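Local coordinates for protein amide synthase (Vibrio cholerae, PDB 1L5A) that acts as a nonribosomal peptide synthetase condensation enzyme, joining acyl and amine substrates through an amide bond in vibriobactin biosynthesis, at residues Q5-W9 / A124-V128; Q179-W184 / L305-Y311; P259-R263 / L274-S278. All coordinates share one frame; numbering follows the deposited sequence.

Contact 1. Residues Q5-W9 / A124-V128; sequences QKPFW and AHHIV
Gln-5 NE2 donates a hydrogen bond to Ile-127 O at 2.9 Å, and an N-H...O angle of 168° shows that the bond is nearly straight. The acceptor lies in the plane of the side-chain amide, and the amide's other end is engaged too, since Gln-5 OE1 bonds to Leu-2 N. The contact therefore ties the N-terminal end of helix 6-14 to the end of strand 117-125 and the loop after it, which by sequence carry the HHxxxDG motif of condensation domains. His-125 and His-126 are the two histidines of that motif, the second being the one usually discussed as catalytic in this family, a role only inferred here.

The Ile-127 side chain crosses that of Gln-5 at about a right angle, CG1 lying 3.7 Å from Gln-5 CB. With CG1 anti to its backbone N (chi1 -160°), Ile-127 directs CD1 to the helix backbone and to Trp-9, where CB is 4.0 Å from Ile-127 CD1. Phe-8 covers the other part of the loop. Its CE2 comes within 3.6 Å of His-126 CB, and although the two ring planes lie only 15° apart, centroids 5.3 Å apart mean that a lateral offset leaves them little face-to-face overlap. His-125 instead turns its ring edge to Phe-8 CB, while in the plane of that ring ND1 accepts a hydrogen bond from Ile-127 N at 2.9 Å.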
loop_
_atom_site.group_PDB
_atom_site.type_symbol
_atom_site.label_atom_id
_atom_site.label_comp_id
_atom_site.label_asym_id
_atom_site.label_seq_id
_atom_site.Cartn_x
_atom_site.Cartn_y
_atom_site.Cartn_z
ATOM N N GLN A 5 0.654 -7.731 -24.307
ATOM C CA GLN A 5 0.499 -7.425 -25.740
ATOM C C GLN A 5 1.176 -8.469 -26.634
ATOM O O GLN A 5 0.775 -8.642 -27.787
ATOM C CB GLN A 5 1.075 -6.038 -26.085
ATOM C CG GLN A 5 0.368 -4.862 -25.396
ATOM C CD GLN A 5 1.093 -3.530 -25.575
ATOM O OE1 GLN A 5 2.237 -3.372 -25.164
ATOM N NE2 GLN A 5 0.420 -2.570 -26.190
ATOM N N LYS A 6 2.195 -9.154 -26.108
ATOM C CA LYS A 6 2.930 -10.156 -26.876
ATOM C C LYS A 6 2.034 -11.213 -27.568
ATOM O O LYS A 6 2.138 -11.426 -28.775
ATOM C CB LYS A 6 3.954 -10.872 -25.980
ATOM C CG LYS A 6 5.019 -9.983 -25.341
ATOM C CD LYS A 6 6.277 -9.852 -26.198
ATOM C CE LYS A 6 7.284 -8.820 -25.630
ATOM N NZ LYS A 6 7.934 -9.187 -24.330
ATOM N N PRO A 7 1.146 -11.886 -26.822
ATOM C CA PRO A 7 0.337 -12.875 -27.535
ATOM C C PRO A 7 -0.452 -12.327 -28.715
ATOM O O PRO A 7 -0.604 -13.020 -29.719
ATOM C CB PRO A 7 -0.534 -13.501 -26.431
ATOM C CG PRO A 7 -0.550 -12.477 -25.352
ATOM C CD PRO A 7 0.813 -11.843 -25.389
ATOM N N PHE A 8 -0.942 -11.090 -28.621
ATOM C CA PHE A 8 -1.684 -10.520 -29.746
ATOM C C PHE A 8 -0.733 -10.307 -30.912
ATOM O O PHE A 8 -1.057 -10.575 -32.068
ATOM C CB PHE A 8 -2.354 -9.186 -29.373
ATOM C CG PHE A 8 -3.501 -9.339 -28.423
ATOM C CD1 PHE A 8 -3.354 -9.043 -27.079
ATOM C CD2 PHE A 8 -4.717 -9.847 -28.861
ATOM C CE1 PHE A 8 -4.401 -9.253 -26.174
ATOM C CE2 PHE A 8 -5.772 -10.065 -27.964
ATOM C CZ PHE A 8 -5.612 -9.766 -26.614
ATOM N N TRP A 9 0.452 -9.832 -30.588
ATOM C CA TRP A 9 1.455 -9.561 -31.586
ATOM C C TRP A 9 1.831 -10.837 -32.331
ATOM O O TRP A 9 1.982 -10.828 -33.556
ATOM C CB TRP A 9 2.681 -8.946 -30.914
ATOM C CG TRP A 9 3.857 -8.876 -31.807
ATOM C CD1 TRP A 9 4.970 -9.658 -31.755
ATOM C CD2 TRP A 9 4.030 -7.998 -32.927
ATOM N NE1 TRP A 9 5.829 -9.322 -32.775
ATOM C CE2 TRP A 9 5.276 -8.304 -33.507
ATOM C CE3 TRP A 9 3.251 -6.989 -33.496
ATOM C CZ2 TRP A 9 5.763 -7.636 -34.623
ATOM C CZ3 TRP A 9 3.729 -6.328 -34.603
ATOM C CH2 TRP A 9 4.978 -6.651 -35.158
ATOM N N ALA A 124 -10.278 -0.354 -33.179
ATOM C CA ALA A 124 -8.921 -0.478 -32.692
ATOM C C ALA A 124 -8.538 -1.945 -32.695
ATOM O O ALA A 124 -9.365 -2.814 -32.888
ATOM C CB ALA A 124 -8.835 0.084 -31.271
ATOM N N HIS A 125 -7.266 -2.221 -32.504
ATOM C CA HIS A 125 -6.818 -3.597 -32.411
ATOM C C HIS A 125 -6.750 -3.924 -30.913
ATOM O O HIS A 125 -6.393 -3.077 -30.090
ATOM C CB HIS A 125 -5.448 -3.743 -33.047
ATOM C CG HIS A 125 -4.987 -5.155 -33.144
ATOM N ND1 HIS A 125 -4.527 -5.860 -32.054
ATOM C CD2 HIS A 125 -4.937 -6.005 -34.196
ATOM C CE1 HIS A 125 -4.211 -7.086 -32.433
ATOM N NE2 HIS A 125 -4.451 -7.200 -33.727
ATOM N N HIS A 126 -7.097 -5.147 -30.553
ATOM C CA HIS A 126 -7.062 -5.545 -29.157
ATOM C C HIS A 126 -5.716 -5.294 -28.462
ATOM O O HIS A 126 -5.638 -5.284 -27.236
ATOM C CB HIS A 126 -7.406 -7.021 -29.058
ATOM C CG HIS A 126 -8.576 -7.305 -28.184
ATOM N ND1 HIS A 126 -8.480 -7.347 -26.809
ATOM C CD2 HIS A 126 -9.876 -7.529 -28.484
ATOM C CE1 HIS A 126 -9.675 -7.586 -26.299
ATOM N NE2 HIS A 126 -10.539 -7.699 -27.295
ATOM N N ILE A 127 -4.662 -5.096 -29.247
ATOM C CA ILE A 127 -3.334 -4.890 -28.699
ATOM C C ILE A 127 -3.124 -3.507 -28.061
ATOM O O ILE A 127 -2.113 -3.287 -27.388
ATOM C CB ILE A 127 -2.253 -5.161 -29.784
ATOM C CG1 ILE A 127 -0.904 -5.426 -29.132
ATOM C CG2 ILE A 127 -2.103 -3.962 -30.714
ATOM C CD1 ILE A 127 0.078 -5.980 -30.102
ATOM N N VAL A 128 -4.052 -2.577 -28.283
ATOM C CA VAL A 128 -3.956 -1.251 -27.654
ATOM C C VAL A 128 -5.251 -0.869 -26.928
ATOM O O VAL A 128 -5.355 0.231 -26.384
ATOM C CB VAL A 128 -3.630 -0.110 -28.656
ATOM C CG1 VAL A 128 -2.249 -0.338 -29.290
ATOM C CG2 VAL A 128 -4.726 -0.014 -29.690
#

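Contact 2. Residues Q179-W184 / L305-Y311; sequences QDKQFW and LYLHGRY
His-308, Tyr-311 and Trp-184 bury the most surface where helix 175-189 packs on the turn that ends helix 291-307. The indole NE1 of Trp-184 donates to His-308 O at 2.9 Å with an N-H...O angle of 167°. That oxygen lies in the indole plane, but the donor stands well above the carbonyl plane. Tyr-311 N approaches the same oxygen from the opposite face, closing a type I beta turn, so two N-H groups grip His-308 O.

The imidazole of His-308 forms an offset stack with the Phe-183 ring, centroids 3.6 Å apart and planes at 5°. Phe-183 CB also makes a CH-pi contact over the imidazole face. Tyr-311 lays one ring face over the helix backbone at Lys-181 CA, and its CB meets Asp-180 CB at 3.7 Å. Its hydroxyl bonds to Asp-319.

The His-308 ND1 bond to Ser-304 O implies a proton on ND1, because a carbonyl can only accept. Asp-180 OD1 lies 4.3 Å from His-308 NE2, which might favour a second imidazole proton, although Arg-176 and Tyr-171 already bind the carboxylate and would probably weaken that effect.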
loop_
_atom_site.group_PDB
_atom_site.type_symbol
_atom_site.label_atom_id
_atom_site.label_comp_id
_atom_site.label_asym_id
_atom_site.label_seq_id
_atom_site.Cartn_x
_atom_site.Cartn_y
_atom_site.Cartn_z
ATOM N N GLN A 179 4.905 -11.923 -4.284
ATOM C CA GLN A 179 3.845 -12.507 -3.481
ATOM C C GLN A 179 2.816 -13.064 -4.461
ATOM O O GLN A 179 2.228 -14.117 -4.227
ATOM C CB GLN A 179 3.169 -11.459 -2.614
ATOM C CG GLN A 179 4.029 -10.943 -1.495
ATOM C CD GLN A 179 3.517 -9.626 -0.950
ATOM O OE1 GLN A 179 2.299 -9.414 -0.829
ATOM N NE2 GLN A 179 4.445 -8.728 -0.612
ATOM N N ASP A 180 2.597 -12.350 -5.560
ATOM C CA ASP A 180 1.622 -12.793 -6.539
ATOM C C ASP A 180 2.057 -14.123 -7.155
ATOM O O ASP A 180 1.287 -15.085 -7.143
ATOM C CB ASP A 180 1.396 -11.716 -7.621
ATOM C CG ASP A 180 0.550 -10.539 -7.113
ATOM O OD1 ASP A 180 -0.183 -10.703 -6.105
ATOM O OD2 ASP A 180 0.602 -9.455 -7.735
ATOM N N LYS A 181 3.282 -14.192 -7.673
ATOM C CA LYS A 181 3.768 -15.441 -8.248
ATOM C C LYS A 181 3.562 -16.558 -7.231
ATOM O O LYS A 181 3.054 -17.636 -7.554
ATOM C CB LYS A 181 5.249 -15.337 -8.576
ATOM C CG LYS A 181 5.877 -16.658 -8.943
ATOM C CD LYS A 181 7.270 -16.444 -9.479
ATOM C CE LYS A 181 7.922 -17.755 -9.851
ATOM N NZ LYS A 181 9.185 -17.506 -10.603
ATOM N N GLN A 182 3.963 -16.281 -5.995
ATOM C CA GLN A 182 3.827 -17.226 -4.894
ATOM C C GLN A 182 2.392 -17.757 -4.840
ATOM O O GLN A 182 2.158 -18.965 -4.866
ATOM C CB GLN A 182 4.163 -16.521 -3.576
ATOM C CG GLN A 182 4.199 -17.429 -2.362
ATOM C CD GLN A 182 5.393 -18.369 -2.382
ATOM O OE1 GLN A 182 5.745 -18.930 -3.428
ATOM N NE2 GLN A 182 6.021 -18.555 -1.219
ATOM N N PHE A 183 1.437 -16.835 -4.801
ATOM C CA PHE A 183 0.034 -17.182 -4.714
ATOM C C PHE A 183 -0.525 -18.040 -5.853
ATOM O O PHE A 183 -1.247 -19.012 -5.589
ATOM C CB PHE A 183 -0.801 -15.909 -4.572
ATOM C CG PHE A 183 -2.279 -16.128 -4.756
ATOM C CD1 PHE A 183 -3.087 -16.437 -3.678
ATOM C CD2 PHE A 183 -2.852 -16.064 -6.032
ATOM C CE1 PHE A 183 -4.448 -16.682 -3.856
ATOM C CE2 PHE A 183 -4.203 -16.308 -6.224
ATOM C CZ PHE A 183 -5.008 -16.621 -5.131
ATOM N N TRP A 184 -0.226 -17.690 -7.104
ATOM C CA TRP A 184 -0.762 -18.478 -8.209
ATOM C C TRP A 184 -0.109 -19.838 -8.191
ATOM O O TRP A 184 -0.758 -20.842 -8.464
ATOM C CB TRP A 184 -0.555 -17.795 -9.577
ATOM C CG TRP A 184 -1.394 -16.580 -9.725
ATOM C CD1 TRP A 184 -0.986 -15.286 -9.564
ATOM C CD2 TRP A 184 -2.825 -16.533 -9.871
ATOM N NE1 TRP A 184 -2.072 -14.442 -9.580
ATOM C CE2 TRP A 184 -3.211 -15.176 -9.769
ATOM C CE3 TRP A 184 -3.816 -17.505 -10.068
ATOM C CZ2 TRP A 184 -4.543 -14.763 -9.856
ATOM C CZ3 TRP A 184 -5.152 -17.097 -10.154
ATOM C CH2 TRP A 184 -5.499 -15.735 -10.048
ATOM N N LEU A 305 -8.653 -13.550 -6.281
ATOM C CA LEU A 305 -8.107 -13.524 -7.637
ATOM C C LEU A 305 -7.738 -12.083 -8.016
ATOM O O LEU A 305 -6.669 -11.818 -8.556
ATOM C CB LEU A 305 -9.115 -14.085 -8.648
ATOM C CG LEU A 305 -9.547 -15.553 -8.558
ATOM C CD1 LEU A 305 -10.498 -15.827 -9.698
ATOM C CD2 LEU A 305 -8.349 -16.512 -8.648
ATOM N N TYR A 306 -8.631 -11.150 -7.727
ATOM C CA TYR A 306 -8.367 -9.747 -8.038
ATOM C C TYR A 306 -7.119 -9.210 -7.319
ATOM O O TYR A 306 -6.340 -8.468 -7.908
ATOM C CB TYR A 306 -9.581 -8.893 -7.659
ATOM C CG TYR A 306 -10.859 -9.299 -8.349
ATOM C CD1 TYR A 306 -12.101 -8.949 -7.808
ATOM C CD2 TYR A 306 -10.836 -9.964 -9.583
ATOM C CE1 TYR A 306 -13.293 -9.240 -8.477
ATOM C CE2 TYR A 306 -12.028 -10.259 -10.267
ATOM C CZ TYR A 306 -13.249 -9.892 -9.708
ATOM O OH TYR A 306 -14.421 -10.155 -10.372
ATOM N N LEU A 307 -6.933 -9.582 -6.053
ATOM C CA LEU A 307 -5.776 -9.111 -5.293
ATOM C C LEU A 307 -4.429 -9.553 -5.874
ATOM O O LEU A 307 -3.430 -8.842 -5.745
ATOM C CB LEU A 307 -5.893 -9.552 -3.826
ATOM C CG LEU A 307 -7.042 -8.857 -3.079
ATOM C CD1 LEU A 307 -7.434 -9.653 -1.852
ATOM C CD2 LEU A 307 -6.636 -7.434 -2.703
ATOM N N HIS A 308 -4.392 -10.716 -6.516
ATOM C CA HIS A 308 -3.144 -11.190 -7.105
ATOM C C HIS A 308 -3.271 -11.093 -8.623
ATOM O O HIS A 308 -2.386 -11.540 -9.366
ATOM C CB HIS A 308 -2.864 -12.637 -6.675
ATOM C CG HIS A 308 -2.824 -12.826 -5.186
ATOM N ND1 HIS A 308 -3.957 -13.047 -4.430
ATOM C CD2 HIS A 308 -1.795 -12.755 -4.306
ATOM C CE1 HIS A 308 -3.631 -13.100 -3.152
ATOM N NE2 HIS A 308 -2.325 -12.926 -3.048
ATOM N N GLY A 309 -4.365 -10.456 -9.057
ATOM C CA GLY A 309 -4.687 -10.294 -10.463
ATOM C C GLY A 309 -3.789 -9.542 -11.437
ATOM O O GLY A 309 -3.951 -9.681 -12.649
ATOM N N ARG A 310 -2.847 -8.759 -10.937
ATOM C CA ARG A 310 -1.974 -7.984 -11.801
ATOM C C ARG A 310 -0.857 -8.853 -12.350
ATOM O O ARG A 310 -0.102 -8.426 -13.247
ATOM C CB ARG A 310 -1.401 -6.794 -11.015
ATOM C CG ARG A 310 -0.578 -5.830 -11.825
ATOM C CD ARG A 310 -0.415 -4.499 -11.125
ATOM N NE ARG A 310 0.116 -3.486 -12.039
ATOM C CZ ARG A 310 -0.035 -2.175 -11.872
ATOM N NH1 ARG A 310 -0.702 -1.704 -10.823
ATOM N NH2 ARG A 310 0.477 -1.332 -12.751
ATOM N N TYR A 311 -0.741 -10.071 -11.813
ATOM C CA TYR A 311 0.292 -11.009 -12.284
ATOM C C TYR A 311 -0.272 -11.595 -13.589
ATOM O O TYR A 311 -1.349 -12.188 -13.621
ATOM C CB TYR A 311 0.543 -12.110 -11.230
ATOM C CG TYR A 311 1.876 -12.836 -11.359
ATOM C CD1 TYR A 311 3.075 -12.221 -10.994
ATOM C CD2 TYR A 311 1.934 -14.135 -11.869
ATOM C CE1 TYR A 311 4.298 -12.880 -11.134
ATOM C CE2 TYR A 311 3.137 -14.801 -12.017
ATOM C CZ TYR A 311 4.320 -14.177 -11.652
ATOM O OH TYR A 311 5.510 -14.854 -11.831
#

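Contact 3. Residues P259-R263 / L274-S278; sequences PFMNR and LMVNS
Met-275 and Arg-263 cross at about a right angle, the sulfur of one resting on a face of the other's guanidinium. Met-275 SD is 3.4 Å from Arg-263 NH2 and 3.5 Å from Arg-263 CZ, offset toward the rim of the group. Met-275 reaches this position by a turn about its CB-CG bond (chi2 92°). Arg-263 is held by polar partners elsewhere: NH1 bonds to Ala-268 O, and NH2 forms a salt bridge with Asp-130, which by sequence is the aspartate of the HHxxxDG motif and whose carboxylate also accepts from the backbone N of Met-275 and Val-276.

Asn-262 sets its CB 3.3 Å from Met-275 O, and a water bridges the pair, donating to Met-275 O at 2.8 Å and accepting a weak bond from Asn-262 ND2. The backbone N of Asn-262 sits over the centre of the Phe-260 ring.

These residues lie where a two-stranded antiparallel ribbon, strands 255-260 and 277-282, opens into its connecting loop. Phe-260 and Asn-277 form a hydrogen-bonded pair, with Phe-260 N to Asn-277 O at 2.7 Å, in the carbonyl plane, and Asn-277 N to Phe-260 O at 3.0 Å. Pro-259 and Ser-278 make the adjacent non-hydrogen-bonded pair, with side chains on the sheet face opposite that of Phe-260 and Asn-277. Asn-262 has positive phi (69°), a left-handed conformation just past the strand.

Val-276, its CG2 anti to the backbone N, lays that methyl 3.8 Å from Pro-259 CB. Asn-277, on the face it shares with Phe-260, donates from ND2 to Gly-309 O and Tyr-311 O.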
loop_
_atom_site.group_PDB
_atom_site.type_symbol
_atom_site.label_atom_id
_atom_site.label_comp_id
_atom_site.label_asym_id
_atom_site.label_seq_id
_atom_site.Cartn_x
_atom_site.Cartn_y
_atom_site.Cartn_z
ATOM N N PRO A 259 -12.391 -12.444 -16.395
ATOM C CA PRO A 259 -11.507 -11.407 -16.900
ATOM C C PRO A 259 -11.373 -10.411 -15.739
ATOM O O PRO A 259 -12.387 -9.896 -15.251
ATOM C CB PRO A 259 -12.287 -10.831 -18.088
ATOM C CG PRO A 259 -13.676 -10.864 -17.609
ATOM C CD PRO A 259 -13.787 -12.179 -16.796
ATOM N N PHE A 260 -10.157 -10.202 -15.240
ATOM C CA PHE A 260 -9.958 -9.195 -14.191
ATOM C C PHE A 260 -9.479 -7.924 -14.931
ATOM O O PHE A 260 -8.400 -7.914 -15.553
ATOM C CB PHE A 260 -8.912 -9.638 -13.171
ATOM C CG PHE A 260 -8.474 -8.531 -12.251
ATOM C CD1 PHE A 260 -9.424 -7.744 -11.590
ATOM C CD2 PHE A 260 -7.123 -8.223 -12.099
ATOM C CE1 PHE A 260 -9.037 -6.670 -10.799
ATOM C CE2 PHE A 260 -6.723 -7.144 -11.306
ATOM C CZ PHE A 260 -7.682 -6.369 -10.656
ATOM N N MET A 261 -10.288 -6.868 -14.883
ATOM C CA MET A 261 -9.975 -5.623 -15.592
ATOM C C MET A 261 -8.557 -5.094 -15.324
ATOM O O MET A 261 -7.895 -4.558 -16.230
ATOM C CB MET A 261 -11.009 -4.546 -15.237
ATOM C CG MET A 261 -12.448 -4.925 -15.539
ATOM S SD MET A 261 -12.606 -5.565 -17.220
ATOM C CE MET A 261 -13.257 -7.208 -16.958
ATOM N N ASN A 262 -8.095 -5.234 -14.081
ATOM C CA ASN A 262 -6.765 -4.778 -13.729
ATOM C C ASN A 262 -6.688 -3.231 -13.771
ATOM O O ASN A 262 -5.652 -2.660 -14.094
ATOM C CB ASN A 262 -5.773 -5.422 -14.695
ATOM C CG ASN A 262 -4.441 -5.714 -14.051
ATOM O OD1 ASN A 262 -4.359 -6.054 -12.878
ATOM N ND2 ASN A 262 -3.381 -5.591 -14.829
ATOM N N ARG A 263 -7.802 -2.577 -13.442
ATOM C CA ARG A 263 -7.914 -1.114 -13.406
ATOM C C ARG A 263 -8.029 -0.680 -11.946
ATOM O O ARG A 263 -7.787 0.470 -11.603
ATOM C CB ARG A 263 -9.184 -0.633 -14.120
ATOM C CG ARG A 263 -9.342 -1.088 -15.559
ATOM C CD ARG A 263 -8.569 -0.214 -16.489
ATOM N NE ARG A 263 -8.555 -0.764 -17.835
ATOM C CZ ARG A 263 -8.134 -0.102 -18.908
ATOM N NH1 ARG A 263 -7.704 1.156 -18.795
ATOM N NH2 ARG A 263 -8.089 -0.711 -20.087
ATOM N N LEU A 274 -4.618 -1.702 -23.002
ATOM C CA LEU A 274 -4.790 -3.130 -22.797
ATOM C C LEU A 274 -4.311 -3.547 -21.410
ATOM O O LEU A 274 -3.113 -3.516 -21.101
ATOM C CB LEU A 274 -4.021 -3.931 -23.857
ATOM C CG LEU A 274 -3.967 -5.441 -23.570
ATOM C CD1 LEU A 274 -5.391 -5.955 -23.335
ATOM C CD2 LEU A 274 -3.302 -6.191 -24.730
ATOM N N MET A 275 -5.243 -3.954 -20.565
ATOM C CA MET A 275 -4.837 -4.377 -19.236
ATOM C C MET A 275 -5.566 -5.621 -18.731
ATOM O O MET A 275 -5.110 -6.257 -17.789
ATOM C CB MET A 275 -5.028 -3.223 -18.231
ATOM C CG MET A 275 -4.097 -2.035 -18.422
ATOM S SD MET A 275 -4.756 -0.709 -19.489
ATOM C CE MET A 275 -3.311 0.345 -19.572
ATOM N N VAL A 276 -6.687 -5.964 -19.360
ATOM C CA VAL A 276 -7.475 -7.097 -18.923
ATOM C C VAL A 276 -6.621 -8.370 -18.825
ATOM O O VAL A 276 -5.730 -8.614 -19.645
ATOM C CB VAL A 276 -8.725 -7.295 -19.861
ATOM C CG1 VAL A 276 -8.309 -7.746 -21.264
ATOM C CG2 VAL A 276 -9.657 -8.273 -19.252
ATOM N N ASN A 277 -6.896 -9.178 -17.807
ATOM C CA ASN A 277 -6.130 -10.398 -17.567
ATOM C C ASN A 277 -7.096 -11.536 -17.291
ATOM O O ASN A 277 -8.043 -11.399 -16.503
ATOM C CB ASN A 277 -5.206 -10.155 -16.368
ATOM C CG ASN A 277 -4.175 -11.256 -16.163
ATOM O OD1 ASN A 277 -3.748 -11.908 -17.107
ATOM N ND2 ASN A 277 -3.742 -11.434 -14.913
ATOM N N SER A 278 -6.870 -12.659 -17.957
ATOM C CA SER A 278 -7.725 -13.840 -17.802
ATOM C C SER A 278 -7.216 -14.716 -16.673
ATOM O O SER A 278 -6.069 -15.167 -16.687
ATOM C CB SER A 278 -7.735 -14.643 -19.099
ATOM O OG SER A 278 -8.222 -13.860 -20.163
HETATM O O HOH W 1 -2.279 -6.457 -17.557
#

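How the contacts relate
Contact 3 lies between the other two, its centre about 13 Å from each, whereas the centres of contacts 1 and 2 are about 23 Å apart. Along the chain contact 1 closes first; contact 3 is then nested inside the loop that contact 2 closes. Contact 1 sits at the end of strand 117-125, the middle strand of the five-stranded sheet, in the N-terminal half. Contacts 2 and 3 belong to the C-terminal half, where strand 277-282 leads on to helix 291-307 and Tyr-306 meets Phe-260. Leu-274 packs against Phe-8, Gln-5 and the His-126 and Ile-127 backbone, so the 274-278 segment joins the two halves of this CoA-acyltransferase-like fold beside the HHxxxDG motif.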